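PDB 4NES: UDP-N-acetylglucosamine 2-epimerase from Methanocaldococcus jannaschii, which probably catalyses the reversible epimerization at C-2 of UDP-N-acetylglucosamine, giving UDP-N-acetylmannosamine, the activated donor of ManNAc residues. Local coordinates for residues A[17-22]-A[356-361]; A[132-137]-A[155-160]; A[227-232]-A[258-263]. All coordinates share one frame; numbering follows the deposited sequence.

How the contacts relate
The enzyme has the GT-B fold, two domains each built round a parallel sheet, with UDP and UDP-GlcNAc bound in this structure. Contacts 1 and 2 belong to the domain of the seven-stranded sheet. Their centres lie about 22 Å apart, and their nearest atoms are separated by about 12 Å. Contact 3 belongs to the six-stranded sheet, about 43 Å from either of the others between centres and across the chain's centre from both. Along the chain, contact 2 closes before contact 3 opens, and both fall between the two halves of contact 1. Helix 353-363 therefore brings the C-terminal end of the chain back to the first helix, 10-23, in the N-terminal domain.

Contact 1. Residues A[17-22]-A[356-361]; sequences SPIIRA and RIVRIL
Helix 353-363, the last of the chain, packs against the first helix, 10-23, on the seven-stranded parallel sheet of this GT-B enzyme, where Ile19 and Ala22 meet Ile357 and Val358. The segment axes approach to 9.2 Å and cross at -57°, so the touching surface is short. Val358 supplies its middle: the methyl CG2 lies 3.6 Å from CB of Ala22, while the same CG2 comes 3.8 Å from the backbone O of Ile19. CG2 stands anti to the carbonyl carbon of Val358, a branch position that turns it to the neighbouring helix. Alanine suits its site because its single methyl lets the valine come close: the CA atoms of Ala22 and Val358 are 6.6 Å apart.

Ile19 completes the patch with both of its branches. Its CG2 meets CG2 of Val358 at 4.1 Å, and its longer arm, with CG1 anti to the carbonyl carbon (chi1 -72°), carries CD1 to within 4.0 Å of CD1 of Ile357. The two isoleucine side chains run nearly at right angles, meeting through their end methyls. Isoleucine suits position 19 because its two branches reach separate partners, Val358 and Ile357; both isoleucines also rest on Val116 of strand 112-116, and Ile357 on Phe144 of strand 142-145.

All four touching residues are buried and every side-chain group in the contact is aliphatic. The helices are thus held by dispersion and by the exclusion of water, an interaction that depends on fit between methyl groups and fixes no bond direction, joining the chain's two ends in one apolar core.

Contact 2. Residues A[132-137]-A[155-160]; sequences NRVLTD and LREGIE
Residues 132-137 form regular helix, whereas 155-160 run off the end of helix 148-156 into a loop, bringing the CA atoms of Asp137 and Ile159 to 8.4 Å and those of Val134 and Glu157 to 9.3 Å. Ile159 reaches the helix with its end methyl: a chi1 of -72° sets CG1 beside the backbone N, and CD1 lies 3.9 Å from the backbone O of Asp137 and 4.3 Å from its CB. An isoleucine suits this place, its long arm covering the backbone at the base of a polar side chain.

Val134 and Glu157 cross at about a right angle, CG1 of the valine standing 4.2 Å from OE1 of the glutamate. The glutamate chain is extended beyond CG, which carries the buried carboxylate across to helix 128-138. Within the chain, Glu157 hydrogen-bonds His138 through OE1 and forms salt bridges to Arg121 and Arg125 through OE2, while the buried Asp137 hydrogen-bonds His115 ND1 through OD1 and, through OD2, Gly119 N, with a salt bridge to Arg121. OD2 of Asp137 lies 5.6 Å from OE1 of Glu157, and the shared arginine probably offsets these like charges.

Val134 packs on His138 of the second subunit and Leu135 on Leu135 of that subunit, so helix 128-138 lies at the dimer interface. Gly158, at positive phi, is the C-prime residue of a Schellman motif, with Ile159 N bonded to Leu154 O and Gly158 N to Leu155 O. The arrangement is that of a Schellman-terminated helix whose following loop packs beside a neighbouring helix of the N-terminal GT-B domain.

Contact 3. Residues A[227-232]-A[258-263]; sequences EIIEIY and KSNKKI
Apolar packing carries this contact, and Ile229 supplies all the direct contacts of helix 215-232. Its branches divide the work: CG2, anti to the backbone N, lies 3.6 Å from CB of Lys262, while CD1, at the end of the other arm, comes 3.6 Å from CG1 of Ile263. The two isoleucines cross nearly at right angles. Lys262 passes alongside Ile229 in the opposite direction, offering CB and CG as hydrocarbon cover while its bent chain leads the ammonium group away, toward a long, weak ion pair with Asp233. A lysine thus suits a partly exposed margin. The buried Ile263 begins strand 263-266, an outermost strand of the six-stranded parallel sheet in the C-terminal GT-B domain.

The polar interactions centre on Asn260, in the turn from helix 254-259 to that strand. OD1 accepts a hydrogen bond from the backbone N of Lys262 at 3.0 Å, forming an Asx turn. The N-H...O angle is 156°. Asn260 also opens a type I beta turn, in which Ile263 N reaches Asn260 O at 3.1 Å. ND2 stands 3.7 Å from CD1 of Ile229 and donates to a water 3.0 Å away, which gives a weak bond to OE2 of Glu230. Asparagine suits the site because its amide can accept and donate at once. With an alanine here, Lys262 N would probably be left without its side-chain acceptor, and the water without the donor that links it to Glu230.

Methyl packing thus gives the contact its area, while a turn braced by two bonds of its own presents Lys262 CB and Ile263 to Ile229.

Contact 1. Residues A[17-22]-A[356-361]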
loop_
_atom_site.group_PDB
_atom_site.type_symbol
_atom_site.label_atom_id
_atom_site.label_comp_id
_atom_site.label_asym_id
_atom_site.label_seq_id
_atom_site.Cartn_x
_atom_site.Cartn_y
_atom_site.Cartn_z
ATOM N N SER A 17 17.737 -0.569 17.042
ATOM C CA SER A 17 18.662 -1.005 18.094
ATOM C C SER A 17 18.101 -0.931 19.532
ATOM O O SER A 17 18.332 -1.858 20.319
ATOM C CB SER A 17 20.060 -0.357 17.957
ATOM O OG SER A 17 20.094 1.023 18.286
ATOM N N PRO A 18 17.341 0.130 19.878
ATOM C CA PRO A 18 16.777 0.127 21.236
ATOM C C PRO A 18 15.696 -0.929 21.436
ATOM O O PRO A 18 15.496 -1.390 22.575
ATOM C CB PRO A 18 16.178 1.527 21.374
ATOM C CG PRO A 18 16.951 2.373 20.377
ATOM C CD PRO A 18 17.183 1.446 19.224
ATOM N N ILE A 19 14.991 -1.296 20.369
ATOM C CA ILE A 19 14.004 -2.371 20.453
ATOM C C ILE A 19 14.694 -3.717 20.643
ATOM O O ILE A 19 14.284 -4.540 21.486
ATOM C CB ILE A 19 13.087 -2.363 19.218
ATOM C CG1 ILE A 19 12.158 -1.156 19.315
ATOM C CG2 ILE A 19 12.290 -3.657 19.129
ATOM C CD1 ILE A 19 11.470 -0.805 18.017
ATOM N N ILE A 20 15.774 -3.929 19.901
ATOM C CA ILE A 20 16.601 -5.113 20.083
ATOM C C ILE A 20 17.168 -5.182 21.505
ATOM O O ILE A 20 17.120 -6.254 22.131
ATOM C CB ILE A 20 17.713 -5.172 19.014
ATOM C CG1 ILE A 20 17.070 -5.414 17.642
ATOM C CG2 ILE A 20 18.766 -6.235 19.358
ATOM C CD1 ILE A 20 17.964 -5.127 16.451
ATOM N N ARG A 21 17.661 -4.064 22.040
ATOM C CA ARG A 21 18.172 -4.035 23.423
ATOM C C ARG A 21 17.090 -4.489 24.406
ATOM O O ARG A 21 17.342 -5.276 25.341
ATOM C CB ARG A 21 18.643 -2.627 23.800
ATOM C CG ARG A 21 19.982 -2.182 23.203
ATOM C CD ARG A 21 21.173 -2.885 23.854
ATOM N NE ARG A 21 21.459 -4.166 23.217
ATOM C CZ ARG A 21 22.181 -4.304 22.108
ATOM N NH1 ARG A 21 22.704 -3.239 21.510
ATOM N NH2 ARG A 21 22.383 -5.507 21.593
ATOM N N ALA A 22 15.871 -4.016 24.175
ATOM C CA ALA A 22 14.756 -4.374 25.043
ATOM C C ALA A 22 14.353 -5.841 24.892
ATOM O O ALA A 22 14.114 -6.525 25.891
ATOM C CB ALA A 22 13.575 -3.465 24.794
ATOM N N ARG A 356 9.195 0.596 25.970
ATOM C CA ARG A 356 7.737 0.751 25.979
ATOM C C ARG A 356 7.089 -0.027 24.832
ATOM O O ARG A 356 6.067 -0.687 25.018
ATOM C CB ARG A 356 7.342 2.225 25.916
ATOM C CG ARG A 356 5.851 2.469 25.710
ATOM C CD ARG A 356 5.085 2.658 27.013
ATOM N NE ARG A 356 3.783 3.272 26.756
ATOM C CZ ARG A 356 2.626 2.625 26.733
ATOM N NH1 ARG A 356 2.589 1.332 26.976
ATOM N NH2 ARG A 356 1.504 3.287 26.459
ATOM N N ILE A 357 7.709 0.035 23.658
ATOM C CA ILE A 357 7.237 -0.712 22.491
ATOM C C ILE A 357 7.208 -2.209 22.760
ATOM O O ILE A 357 6.205 -2.875 22.486
ATOM C CB ILE A 357 8.108 -0.402 21.272
ATOM C CG1 ILE A 357 7.783 1.004 20.768
ATOM C CG2 ILE A 357 7.858 -1.418 20.149
ATOM C CD1 ILE A 357 8.789 1.543 19.753
ATOM N N VAL A 358 8.282 -2.740 23.337
ATOM C CA VAL A 358 8.330 -4.163 23.641
ATOM C C VAL A 358 7.287 -4.551 24.699
ATOM O O VAL A 358 6.667 -5.611 24.602
ATOM C CB VAL A 358 9.761 -4.602 24.037
ATOM C CG1 VAL A 358 9.793 -6.045 24.502
ATOM C CG2 VAL A 358 10.691 -4.446 22.855
ATOM N N ARG A 359 7.077 -3.699 25.704
ATOM C CA ARG A 359 6.030 -3.964 26.695
ATOM C C ARG A 359 4.646 -4.021 26.043
ATOM O O ARG A 359 3.859 -4.929 26.318
ATOM C CB ARG A 359 6.051 -2.925 27.826
ATOM C CG ARG A 359 5.024 -3.207 28.918
ATOM C CD ARG A 359 5.038 -2.108 29.986
ATOM N NE ARG A 359 3.892 -2.205 30.890
ATOM C CZ ARG A 359 3.881 -2.918 32.011
ATOM N NH1 ARG A 359 4.955 -3.607 32.369
ATOM N NH2 ARG A 359 2.795 -2.945 32.775
ATOM N N ILE A 360 4.357 -3.065 25.166
ATOM C CA ILE A 360 3.067 -3.051 24.477
ATOM C C ILE A 360 2.856 -4.313 23.645
ATOM O O ILE A 360 1.767 -4.900 23.665
ATOM C CB ILE A 360 2.889 -1.779 23.612
ATOM C CG1 ILE A 360 2.764 -0.554 24.517
ATOM C CG2 ILE A 360 1.656 -1.891 22.699
ATOM C CD1 ILE A 360 2.980 0.781 23.819
ATOM N N LEU A 361 3.894 -4.750 22.935
ATOM C CA LEU A 361 3.770 -5.938 22.100
ATOM C C LEU A 361 3.623 -7.178 22.964
ATOM O O LEU A 361 2.938 -8.119 22.581
ATOM C CB LEU A 361 4.967 -6.078 21.161
ATOM C CG LEU A 361 5.099 -4.989 20.101
ATOM C CD1 LEU A 361 6.386 -5.219 19.323
ATOM C CD2 LEU A 361 3.890 -4.977 19.170
#

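Contact 2. Residues A[132-137]-A[155-160]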
loop_
_atom_site.group_PDB
_atom_site.type_symbol
_atom_site.label_atom_id
_atom_site.label_comp_id
_atom_site.label_asym_id
_atom_site.label_seq_id
_atom_site.Cartn_x
_atom_site.Cartn_y
_atom_site.Cartn_z
ATOM N N ASN A 132 5.378 5.153 1.267
ATOM C CA ASN A 132 5.668 3.971 2.066
ATOM C C ASN A 132 5.061 4.067 3.455
ATOM O O ASN A 132 4.473 3.113 3.966
ATOM C CB ASN A 132 7.175 3.754 2.187
ATOM C CG ASN A 132 7.804 3.282 0.894
ATOM O OD1 ASN A 132 7.115 2.763 0.011
ATOM N ND2 ASN A 132 9.124 3.464 0.768
ATOM N N ARG A 133 5.208 5.228 4.075
ATOM C CA ARG A 133 4.747 5.379 5.443
ATOM C C ARG A 133 3.225 5.407 5.533
ATOM O O ARG A 133 2.657 4.793 6.429
ATOM C CB ARG A 133 5.344 6.632 6.077
ATOM C CG ARG A 133 5.349 6.619 7.598
ATOM C CD ARG A 133 5.864 7.940 8.181
ATOM N NE ARG A 133 7.102 8.390 7.543
ATOM C CZ ARG A 133 7.152 9.319 6.588
ATOM N NH1 ARG A 133 6.036 9.908 6.180
ATOM N NH2 ARG A 133 8.312 9.674 6.043
ATOM N N VAL A 134 2.576 6.119 4.620
ATOM C CA VAL A 134 1.115 6.181 4.605
ATOM C C VAL A 134 0.526 4.785 4.394
ATOM O O VAL A 134 -0.346 4.353 5.153
ATOM C CB VAL A 134 0.587 7.151 3.530
ATOM C CG1 VAL A 134 -0.932 7.015 3.372
ATOM C CG2 VAL A 134 0.946 8.590 3.864
ATOM N N LEU A 135 1.025 4.066 3.397
ATOM C CA LEU A 135 0.499 2.735 3.113
ATOM C C LEU A 135 0.719 1.787 4.285
ATOM O O LEU A 135 -0.188 1.067 4.708
ATOM C CB LEU A 135 1.130 2.169 1.842
ATOM C CG LEU A 135 0.797 2.947 0.567
ATOM C CD1 LEU A 135 1.345 2.210 -0.639
ATOM C CD2 LEU A 135 -0.696 3.165 0.416
ATOM N N THR A 136 1.926 1.820 4.848
ATOM C CA THR A 136 2.245 0.961 5.977
ATOM C C THR A 136 1.337 1.261 7.166
ATOM O O THR A 136 0.838 0.331 7.820
ATOM C CB THR A 136 3.715 1.118 6.385
ATOM O OG1 THR A 136 4.551 0.666 5.312
ATOM C CG2 THR A 136 4.017 0.291 7.615
ATOM N N ASP A 137 1.117 2.544 7.448
ATOM C CA ASP A 137 0.259 2.914 8.575
ATOM C C ASP A 137 -1.137 2.314 8.413
ATOM O O ASP A 137 -1.748 1.893 9.390
ATOM C CB ASP A 137 0.169 4.443 8.738
ATOM C CG ASP A 137 1.419 5.053 9.360
ATOM O OD1 ASP A 137 2.184 4.317 10.007
ATOM O OD2 ASP A 137 1.611 6.279 9.208
ATOM N N LEU A 155 -5.210 9.780 13.250
ATOM C CA LEU A 155 -6.643 9.922 13.529
ATOM C C LEU A 155 -7.373 10.599 12.365
ATOM O O LEU A 155 -8.489 10.209 12.009
ATOM C CB LEU A 155 -6.882 10.692 14.830
ATOM C CG LEU A 155 -6.453 9.979 16.112
ATOM C CD1 LEU A 155 -6.571 10.919 17.299
ATOM C CD2 LEU A 155 -7.271 8.707 16.334
ATOM N N ARG A 156 -6.723 11.585 11.752
ATOM C CA ARG A 156 -7.296 12.322 10.626
ATOM C C ARG A 156 -7.454 11.437 9.387
ATOM O O ARG A 156 -8.255 11.740 8.492
ATOM C CB ARG A 156 -6.417 13.533 10.300
ATOM C CG ARG A 156 -7.091 14.580 9.442
ATOM C CD ARG A 156 -6.072 15.424 8.693
ATOM N NE ARG A 156 -6.439 15.567 7.287
ATOM C CZ ARG A 156 -5.834 14.936 6.285
ATOM N NH1 ARG A 156 -4.808 14.128 6.520
ATOM N NH2 ARG A 156 -6.244 15.129 5.040
ATOM N N GLU A 157 -6.699 10.345 9.328
ATOM C CA GLU A 157 -6.832 9.372 8.245
ATOM C C GLU A 157 -7.710 8.189 8.652
ATOM O O GLU A 157 -7.718 7.150 7.985
ATOM C CB GLU A 157 -5.455 8.905 7.757
ATOM C CG GLU A 157 -4.640 10.033 7.147
ATOM C CD GLU A 157 -3.224 9.634 6.782
ATOM O OE1 GLU A 157 -2.904 8.423 6.775
ATOM O OE2 GLU A 157 -2.424 10.551 6.488
ATOM N N GLY A 158 -8.445 8.361 9.750
ATOM C CA GLY A 158 -9.481 7.419 10.134
ATOM C C GLY A 158 -9.003 6.165 10.834
ATOM O O GLY A 158 -9.775 5.234 11.024
ATOM N N ILE A 159 -7.736 6.130 11.227
ATOM C CA ILE A 159 -7.200 4.964 11.915
ATOM C C ILE A 159 -7.738 4.929 13.339
ATOM O O ILE A 159 -7.851 5.961 13.997
ATOM C CB ILE A 159 -5.659 4.973 11.874
ATOM C CG1 ILE A 159 -5.195 4.639 10.453
ATOM C CG2 ILE A 159 -5.052 3.976 12.869
ATOM C CD1 ILE A 159 -3.792 5.075 10.155
ATOM N N GLU A 160 -8.102 3.736 13.799
ATOM C CA GLU A 160 -8.715 3.571 15.109
ATOM C C GLU A 160 -7.752 3.917 16.243
ATOM O O GLU A 160 -6.583 3.491 16.248
ATOM C CB GLU A 160 -9.242 2.144 15.266
ATOM C CG GLU A 160 -8.567 1.117 14.361
ATOM C CD GLU A 160 -9.033 1.150 12.899
ATOM O OE1 GLU A 160 -10.220 0.871 12.629
ATOM O OE2 GLU A 160 -8.203 1.449 12.014
#

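Contact 3. Residues A[227-232]-A[258-263]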
loop_
_atom_site.group_PDB
_atom_site.type_symbol
_atom_site.label_atom_id
_atom_site.label_comp_id
_atom_site.label_asym_id
_atom_site.label_seq_id
_atom_site.Cartn_x
_atom_site.Cartn_y
_atom_site.Cartn_z
ATOM N N GLU A 227 28.460 29.094 -1.540
ATOM C CA GLU A 227 28.198 30.461 -1.116
ATOM C C GLU A 227 28.278 30.650 0.403
ATOM O O GLU A 227 28.811 31.659 0.874
ATOM C CB GLU A 227 26.839 30.904 -1.639
ATOM C CG GLU A 227 26.748 32.367 -1.963
ATOM C CD GLU A 227 25.583 32.660 -2.864
ATOM O OE1 GLU A 227 25.674 32.338 -4.066
ATOM O OE2 GLU A 227 24.575 33.200 -2.370
ATOM N N ILE A 228 27.733 29.690 1.155
ATOM C CA ILE A 228 27.855 29.668 2.615
ATOM C C ILE A 228 29.308 29.790 3.031
ATOM O O ILE A 228 29.658 30.558 3.922
ATOM C CB ILE A 228 27.349 28.320 3.199
ATOM C CG1 ILE A 228 25.834 28.287 3.301
ATOM C CG2 ILE A 228 27.953 28.049 4.581
ATOM C CD1 ILE A 228 25.349 27.021 3.978
ATOM N N ILE A 229 30.147 28.995 2.374
ATOM C CA ILE A 229 31.565 28.947 2.657
ATOM C C ILE A 229 32.218 30.321 2.469
ATOM O O ILE A 229 33.009 30.765 3.296
ATOM C CB ILE A 229 32.241 27.923 1.739
ATOM C CG1 ILE A 229 31.750 26.509 2.070
ATOM C CG2 ILE A 229 33.754 28.034 1.839
ATOM C CD1 ILE A 229 32.099 25.480 1.016
ATOM N N GLU A 230 31.869 30.992 1.379
ATOM C CA GLU A 230 32.461 32.285 1.054
ATOM C C GLU A 230 31.961 33.397 1.967
ATOM O O GLU A 230 32.723 34.277 2.364
ATOM C CB GLU A 230 32.153 32.626 -0.399
ATOM C CG GLU A 230 32.842 31.702 -1.382
ATOM C CD GLU A 230 32.158 31.666 -2.730
ATOM O OE1 GLU A 230 31.147 32.380 -2.911
ATOM O OE2 GLU A 230 32.628 30.909 -3.606
ATOM N N ILE A 231 30.677 33.353 2.300
ATOM C CA ILE A 231 30.061 34.410 3.091
ATOM C C ILE A 231 30.423 34.297 4.568
ATOM O O ILE A 231 30.718 35.300 5.220
ATOM C CB ILE A 231 28.527 34.416 2.905
ATOM C CG1 ILE A 231 28.178 34.939 1.509
ATOM C CG2 ILE A 231 27.839 35.250 3.975
ATOM C CD1 ILE A 231 26.708 34.859 1.182
ATOM N N TYR A 232 30.426 33.070 5.086
ATOM C CA TYR A 232 30.633 32.850 6.513
ATOM C C TYR A 232 32.026 32.335 6.874
ATOM O O TYR A 232 32.353 32.203 8.057
ATOM C CB TYR A 232 29.542 31.922 7.062
ATOM C CG TYR A 232 28.158 32.512 6.935
ATOM C CD1 TYR A 232 27.715 33.478 7.828
ATOM C CD2 TYR A 232 27.306 32.127 5.911
ATOM C CE1 TYR A 232 26.458 34.033 7.716
ATOM C CE2 TYR A 232 26.039 32.679 5.789
ATOM C CZ TYR A 232 25.623 33.632 6.699
ATOM O OH TYR A 232 24.372 34.192 6.588
ATOM N N LYS A 258 35.283 18.224 -4.558
ATOM C CA LYS A 258 36.613 17.803 -4.129
ATOM C C LYS A 258 37.647 18.897 -4.371
ATOM O O LYS A 258 38.668 18.956 -3.684
ATOM C CB LYS A 258 37.023 16.500 -4.819
ATOM C CG LYS A 258 36.980 15.289 -3.901
ATOM C CD LYS A 258 38.040 15.379 -2.810
ATOM C CE LYS A 258 37.825 14.326 -1.725
ATOM N NZ LYS A 258 37.501 12.989 -2.290
ATOM N N SER A 259 37.365 19.768 -5.340
ATOM C CA SER A 259 38.228 20.905 -5.649
ATOM C C SER A 259 38.103 22.028 -4.631
ATOM O O SER A 259 38.985 22.882 -4.525
ATOM C CB SER A 259 37.915 21.455 -7.042
ATOM O OG SER A 259 38.785 20.903 -8.013
ATOM N N ASN A 260 37.001 22.036 -3.889
ATOM C CA ASN A 260 36.793 23.062 -2.880
ATOM C C ASN A 260 37.544 22.693 -1.607
ATOM O O ASN A 260 37.187 21.734 -0.927
ATOM C CB ASN A 260 35.299 23.235 -2.602
ATOM C CG ASN A 260 34.987 24.506 -1.843
ATOM O OD1 ASN A 260 35.742 24.919 -0.958
ATOM N ND2 ASN A 260 33.861 25.135 -2.179
ATOM N N LYS A 261 38.585 23.452 -1.289
ATOM C CA LYS A 261 39.464 23.103 -0.179
ATOM C C LYS A 261 38.826 23.352 1.190
ATOM O O LYS A 261 39.379 22.960 2.219
ATOM C CB LYS A 261 40.797 23.844 -0.304
ATOM C CG LYS A 261 41.454 23.687 -1.668
ATOM C CD LYS A 261 42.751 24.471 -1.747
ATOM C CE LYS A 261 43.816 23.877 -0.837
ATOM N NZ LYS A 261 44.384 22.612 -1.389
ATOM N N LYS A 262 37.657 23.988 1.202
ATOM C CA LYS A 262 36.931 24.206 2.453
ATOM C C LYS A 262 35.897 23.111 2.712
ATOM O O LYS A 262 35.216 23.126 3.738
ATOM C CB LYS A 262 36.261 25.577 2.467
ATOM C CG LYS A 262 37.244 26.737 2.440
ATOM C CD LYS A 262 38.065 26.805 3.718
ATOM C CE LYS A 262 37.197 27.162 4.914
ATOM N NZ LYS A 262 37.919 28.025 5.889
ATOM N N ILE A 263 35.771 22.172 1.781
ATOM C CA ILE A 263 34.876 21.034 1.977
ATOM C C ILE A 263 35.687 19.769 2.209
ATOM O O ILE A 263 36.506 19.390 1.368
ATOM C CB ILE A 263 33.948 20.792 0.773
ATOM C CG1 ILE A 263 33.123 22.045 0.467
ATOM C CG2 ILE A 263 33.043 19.595 1.046
ATOM C CD1 ILE A 263 32.185 21.902 -0.735
HETATM O O HOH W 1 33.214 28.078 -1.729
#